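Local coordinates for protein cellulose synthase 1 (Gluconacetobacter xylinus, PDB 4I86) that probably acts as a cyclic di-GMP-binding regulatory domain of the PilZ family, folded as a small antiparallel beta barrel with a C-terminal helix, at residues A14-E19 with G31-L36; V18-A23 with V43-P48. All blocks are in the same frame, centred on the assembly; numbering follows the deposited sequence.

Contact 1: A14-E19 with G31-L36; sequences ATIPVE and GVTEDL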
loop_
_atom_site.group_PDB
_atom_site.type_symbol
_atom_site.label_atom_id
_atom_site.label_comp_id
_atom_site.label_asym_id
_atom_site.label_seq_id
_atom_site.Cartn_x
_atom_site.Cartn_y
_atom_site.Cartn_z
ATOM N N ALA A 14 -2.640 3.037 11.339
ATOM C CA ALA A 14 -3.796 3.785 10.864
ATOM C C ALA A 14 -4.752 2.859 10.141
ATOM O O ALA A 14 -4.342 1.885 9.513
ATOM C CB ALA A 14 -3.365 4.914 9.946
ATOM N N THR A 15 -6.037 3.178 10.234
ATOM C CA THR A 15 -7.067 2.365 9.630
ATOM C C THR A 15 -7.775 3.174 8.553
ATOM O O THR A 15 -8.575 4.068 8.855
ATOM C CB THR A 15 -8.103 1.911 10.681
ATOM O OG1 THR A 15 -7.454 1.104 11.672
ATOM C CG2 THR A 15 -9.218 1.095 10.016
ATOM N N ILE A 16 -7.477 2.864 7.293
ATOM C CA ILE A 16 -8.126 3.543 6.179
ATOM C C ILE A 16 -8.464 2.577 5.069
ATOM O O ILE A 16 -7.675 1.677 4.756
ATOM C CB ILE A 16 -7.300 4.757 5.653
ATOM C CG1 ILE A 16 -6.020 4.318 4.955
ATOM C CG2 ILE A 16 -6.971 5.714 6.794
ATOM C CD1 ILE A 16 -5.302 5.462 4.282
ATOM N N PRO A 17 -9.657 2.743 4.480
ATOM C CA PRO A 17 -10.094 1.873 3.391
ATOM C C PRO A 17 -9.118 1.973 2.215
ATOM O O PRO A 17 -8.645 3.066 1.872
ATOM C CB PRO A 17 -11.457 2.465 2.986
ATOM C CG PRO A 17 -11.887 3.268 4.172
ATOM C CD PRO A 17 -10.635 3.803 4.780
ATOM N N VAL A 18 -8.842 0.838 1.590
ATOM C CA VAL A 18 -8.013 0.823 0.400
ATOM C C VAL A 18 -8.557 -0.202 -0.572
ATOM O O VAL A 18 -9.245 -1.146 -0.169
ATOM C CB VAL A 18 -6.546 0.484 0.746
ATOM C CG1 VAL A 18 -5.952 1.540 1.667
ATOM C CG2 VAL A 18 -6.461 -0.890 1.399
ATOM N N GLU A 19 -8.252 -0.018 -1.854
ATOM C CA GLU A 19 -8.555 -1.026 -2.858
ATOM C C GLU A 19 -7.237 -1.434 -3.494
ATOM O O GLU A 19 -6.352 -0.594 -3.692
ATOM C CB GLU A 19 -9.516 -0.471 -3.915
ATOM C CG GLU A 19 -10.722 0.248 -3.323
ATOM C CD GLU A 19 -11.088 1.504 -4.096
ATOM O OE1 GLU A 19 -10.211 2.045 -4.814
ATOM O OE2 GLU A 19 -12.258 1.956 -3.999
ATOM N N GLY A 31 -10.025 -3.616 1.446
ATOM C CA GLY A 31 -9.500 -3.875 2.780
ATOM C C GLY A 31 -9.340 -2.595 3.574
ATOM O O GLY A 31 -9.768 -1.536 3.114
ATOM N N VAL A 32 -8.765 -2.683 4.779
ATOM C CA VAL A 32 -8.368 -1.490 5.511
ATOM C C VAL A 32 -6.912 -1.605 5.922
ATOM O O VAL A 32 -6.396 -2.708 6.129
ATOM C CB VAL A 32 -9.237 -1.214 6.778
ATOM C CG1 VAL A 32 -10.661 -0.835 6.397
ATOM C CG2 VAL A 32 -9.216 -2.413 7.720
ATOM N N THR A 33 -6.250 -0.465 6.056
ATOM C CA THR A 33 -4.843 -0.474 6.421
ATOM C C THR A 33 -4.677 -0.820 7.897
ATOM O O THR A 33 -5.605 -0.651 8.692
ATOM C CB THR A 33 -4.188 0.879 6.147
ATOM O OG1 THR A 33 -4.809 1.884 6.967
ATOM C CG2 THR A 33 -4.340 1.234 4.670
ATOM N N GLU A 34 -3.484 -1.288 8.254
ATOM C CA GLU A 34 -3.131 -1.497 9.655
ATOM C C GLU A 34 -2.021 -0.522 10.035
ATOM O O GLU A 34 -2.078 0.153 11.067
ATOM C CB GLU A 34 -2.682 -2.942 9.869
ATOM C CG GLU A 34 -3.792 -3.960 9.636
ATOM C CD GLU A 34 -3.278 -5.383 9.631
ATOM O OE1 GLU A 34 -2.133 -5.594 10.084
ATOM O OE2 GLU A 34 -4.009 -6.284 9.164
ATOM N N ASP A 35 -1.011 -0.434 9.179
ATOM C CA ASP A 35 0.026 0.564 9.363
ATOM C C ASP A 35 0.562 0.980 8.007
ATOM O O ASP A 35 0.439 0.242 7.025
ATOM C CB ASP A 35 1.162 0.007 10.204
ATOM C CG ASP A 35 1.961 -1.041 9.460
ATOM O OD1 ASP A 35 1.675 -2.234 9.660
ATOM O OD2 ASP A 35 2.857 -0.675 8.661
ATOM N N LEU A 36 1.144 2.170 7.957
ATOM C CA LEU A 36 1.762 2.677 6.744
ATOM C C LEU A 36 3.134 3.163 7.148
ATOM O O LEU A 36 3.320 3.619 8.263
ATOM C CB LEU A 36 0.942 3.835 6.163
ATOM C CG LEU A 36 -0.418 3.400 5.606
ATOM C CD1 LEU A 36 -1.322 4.575 5.367
ATOM C CD2 LEU A 36 -0.227 2.652 4.316
HETATM O O HOH W 1 -6.650 -1.100 11.118
#

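Contact 2: V18-A23 with V43-P48; sequences VEVANA and VKMSWP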
loop_
_atom_site.group_PDB
_atom_site.type_symbol
_atom_site.label_atom_id
_atom_site.label_comp_id
_atom_site.label_asym_id
_atom_site.label_seq_id
_atom_site.Cartn_x
_atom_site.Cartn_y
_atom_site.Cartn_z
ATOM N N VAL A 18 -8.842 0.838 1.590
ATOM C CA VAL A 18 -8.013 0.823 0.400
ATOM C C VAL A 18 -8.557 -0.202 -0.572
ATOM O O VAL A 18 -9.245 -1.146 -0.169
ATOM C CB VAL A 18 -6.546 0.484 0.746
ATOM C CG1 VAL A 18 -5.952 1.540 1.667
ATOM C CG2 VAL A 18 -6.461 -0.890 1.399
ATOM N N GLU A 19 -8.252 -0.018 -1.854
ATOM C CA GLU A 19 -8.555 -1.026 -2.858
ATOM C C GLU A 19 -7.237 -1.434 -3.494
ATOM O O GLU A 19 -6.352 -0.594 -3.692
ATOM C CB GLU A 19 -9.516 -0.471 -3.915
ATOM C CG GLU A 19 -10.722 0.248 -3.323
ATOM C CD GLU A 19 -11.088 1.504 -4.096
ATOM O OE1 GLU A 19 -10.211 2.045 -4.814
ATOM O OE2 GLU A 19 -12.258 1.956 -3.999
ATOM N N VAL A 20 -7.109 -2.711 -3.828
ATOM C CA VAL A 20 -5.866 -3.222 -4.390
ATOM C C VAL A 20 -6.144 -4.078 -5.612
ATOM O O VAL A 20 -6.958 -4.997 -5.561
ATOM C CB VAL A 20 -5.115 -4.102 -3.383
ATOM C CG1 VAL A 20 -3.746 -4.477 -3.947
ATOM C CG2 VAL A 20 -5.003 -3.392 -2.038
ATOM N N ALA A 21 -5.458 -3.770 -6.705
ATOM C CA ALA A 21 -5.552 -4.545 -7.926
ATOM C C ALA A 21 -4.160 -5.001 -8.336
ATOM O O ALA A 21 -3.205 -4.228 -8.197
ATOM C CB ALA A 21 -6.141 -3.689 -9.018
ATOM N N ASN A 22 -4.021 -6.220 -8.867
ATOM C CA ASN A 22 -2.740 -6.593 -9.499
ATOM C C ASN A 22 -2.594 -5.890 -10.853
ATOM O O ASN A 22 -3.527 -5.241 -11.312
ATOM C CB ASN A 22 -2.514 -8.113 -9.584
ATOM C CG ASN A 22 -3.615 -8.841 -10.348
ATOM O OD1 ASN A 22 -4.512 -8.216 -10.922
ATOM N ND2 ASN A 22 -3.536 -10.178 -10.373
ATOM N N ALA A 23 -1.433 -5.983 -11.486
ATOM C CA ALA A 23 -1.132 -5.087 -12.609
ATOM C C ALA A 23 -1.889 -5.401 -13.885
ATOM O O ALA A 23 -2.071 -4.512 -14.727
ATOM C CB ALA A 23 0.386 -5.020 -12.889
ATOM N N VAL A 43 -1.940 -4.330 5.349
ATOM C CA VAL A 43 -3.377 -4.174 5.119
ATOM C C VAL A 43 -4.212 -5.377 5.570
ATOM O O VAL A 43 -3.870 -6.532 5.281
ATOM C CB VAL A 43 -3.682 -3.933 3.626
ATOM C CG1 VAL A 43 -5.175 -3.615 3.423
ATOM C CG2 VAL A 43 -2.796 -2.810 3.060
ATOM N N LYS A 44 -5.314 -5.109 6.271
ATOM C CA LYS A 44 -6.270 -6.179 6.572
ATOM C C LYS A 44 -7.052 -6.503 5.303
ATOM O O LYS A 44 -7.856 -5.696 4.822
ATOM C CB LYS A 44 -7.224 -5.788 7.699
ATOM C CG LYS A 44 -8.065 -6.956 8.228
ATOM C CD LYS A 44 -8.972 -6.499 9.380
ATOM C CE LYS A 44 -10.224 -7.364 9.497
ATOM N NZ LYS A 44 -11.210 -6.780 10.462
ATOM N N MET A 45 -6.806 -7.684 4.750
ATOM C CA MET A 45 -7.358 -8.029 3.454
ATOM C C MET A 45 -7.159 -9.508 3.167
ATOM O O MET A 45 -6.338 -10.162 3.813
ATOM C CB MET A 45 -6.668 -7.202 2.362
ATOM C CG MET A 45 -5.166 -7.440 2.270
ATOM S SD MET A 45 -4.439 -6.746 0.771
ATOM C CE MET A 45 -4.222 -8.215 -0.230
ATOM N N SER A 46 -7.893 -10.024 2.185
ATOM C CA SER A 46 -7.751 -11.417 1.771
ATOM C C SER A 46 -7.412 -11.528 0.288
ATOM O O SER A 46 -8.248 -11.241 -0.572
ATOM C CB SER A 46 -9.022 -12.211 2.098
ATOM O OG SER A 46 -9.381 -12.055 3.469
ATOM N N TRP A 47 -6.179 -11.946 0.006
ATOM C CA TRP A 47 -5.676 -12.127 -1.359
ATOM C C TRP A 47 -6.024 -13.531 -1.872
ATOM O O TRP A 47 -5.663 -14.531 -1.243
ATOM C CB TRP A 47 -4.157 -11.906 -1.372
ATOM C CG TRP A 47 -3.528 -11.687 -2.729
ATOM C CD1 TRP A 47 -2.688 -12.537 -3.389
ATOM C CD2 TRP A 47 -3.672 -10.530 -3.574
ATOM N NE1 TRP A 47 -2.311 -11.989 -4.596
ATOM C CE2 TRP A 47 -2.895 -10.758 -4.730
ATOM C CE3 TRP A 47 -4.381 -9.327 -3.462
ATOM C CZ2 TRP A 47 -2.808 -9.825 -5.768
ATOM C CZ3 TRP A 47 -4.296 -8.406 -4.495
ATOM C CH2 TRP A 47 -3.515 -8.658 -5.629
ATOM N N PRO A 48 -6.718 -13.606 -3.025
ATOM C CA PRO A 48 -7.301 -14.853 -3.548
ATOM C C PRO A 48 -6.365 -15.685 -4.420
ATOM O O PRO A 48 -6.819 -16.292 -5.389
ATOM C CB PRO A 48 -8.451 -14.345 -4.419
ATOM C CG PRO A 48 -7.907 -13.056 -4.975
ATOM C CD PRO A 48 -7.096 -12.440 -3.847
#

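Contact 1: A14-E19 with G31-L36
Pro17 and Val18 face Val32 and Gly31 in the antiparallel beta hairpin of strands 17-22 and 28-36, part of the PilZ barrel. Val18 and Gly31 form a hydrogen-bonded pair: Val18 N reaches Gly31 O at 3.0 Å with a nearly straight bond (165° at the hydrogen), and Gly31 N returns to Val18 O. Proline suits the next pair, which is non-hydrogen-bonded and asks for no N-H toward Val32. Gly31 brings no side chain to the face that Val18 occupies, and the CG2 methyl of Val18 lies beside the Gly31 carbonyl.

Before Pro17, residues 14-16 are no longer regular strand, and Thr33 takes over the pairing. Thr33 N binds Ile16 O at 2.9 Å. The hydroxyl does double work: Thr33 OG1 donates to Ala14 O at 2.6 Å and accepts a bond from Ile16 N. The torsion explains this reach, since OG1 stands between the backbone N and the carbonyl carbon (chi1 63°), aimed at the partner chain. From Thr33 O, a CA-H...O contact runs to Thr15 CA. Next along, Ala14 N is bound to Glu34 O at 3.0 Å. At the corner of strand 28-36 a classic beta bulge sets two residues, Glu34 and Asp35, opposite the single Ala42 of strand 40-44.

Ile16 CD1 meets Leu36 CD1 at 4.2 Å, and Leu100 of helix 91-105 touches both side chains. The methyl of Thr33, the apolar half of this two-sided residue, crosses Val18 at about a right angle, with Thr33 CG2 pressed tightly against Val18 CG1 at 3.4 Å.

Contact 2: V18-A23 with V43-P48
The benzene end of the Trp47 indole points its edge at Asn22, whose backbone N lies near the ring plane, 4.1 Å from Trp47 CH2. Asn22 CB approaches the same corner, close to both CH2 and CZ2. One face of the indole carries Pro48 CD, 3.6 Å above the plane and offset toward the rim, so the following residue of the chain packs back on the ring. Trp47 CG lies anti to the backbone N (chi1 -164°), which swings the broad ring toward strand 17-22 from a backbone that runs well away from it.

Asn22 offers the ring its CB while its amide is engaged in the hairpin turn: OD1 accepts from Ile27 N, and ND2 bonds to Ser26 OG. Asparagine thus suits the strand end, where a short polar side chain can tie the turn that follows. Ile27 and Val57 add further apolar contacts to Trp47.

Strands 17-22 and 40-44 are not neighbours in the sheet; both pair with strand 28-36. Val43 and Val18 meet on the buried side of the PilZ barrel, and the chain leaving strand 40-44 brings Trp47 to the far end of strand 17-22. The CA atoms of Val18 and Val43 are accordingly 8.3 Å apart, and no hydrogen bond joins the segments. Branched and long apolar side chains fill this width. Val20 divides its two methyls: CG1, anti to the backbone N (chi1 -173°), lies 4.0 Å from Trp47 CZ3, with the two side chains crossing at about a right angle, while Val20 CG2 reaches Met45 SD at 4.4 Å. Phe84 of strand 82-86 touches Val20, Val43 and Met45 together. Closest of the pairs is Val43 with Val18, whose CG1 and CG2 methyls, respectively, meet at 3.6 Å.

How the contacts relate
Both contacts start from strand 17-22 and share Val18. In contact 1 it pairs through its backbone with the adjoining strand 28-36 and its CG1 packs on Thr33; in contact 2 its CG2 methyl meets Val43 of strand 40-44. Contact 1 is partly buried, held by backbone hydrogen bonds and a threonine hydroxyl, with its outer residues at the surface. Contact 2 is a buried one, made largely of apolar side chains, with no hydrogen bond between its segments. Strands 28-36 and 40-44, which supply the second segments, follow each other along the chain and are neighbours in the sheet; a probable hydrogen bond from Lys44 N to Val32 O joins them.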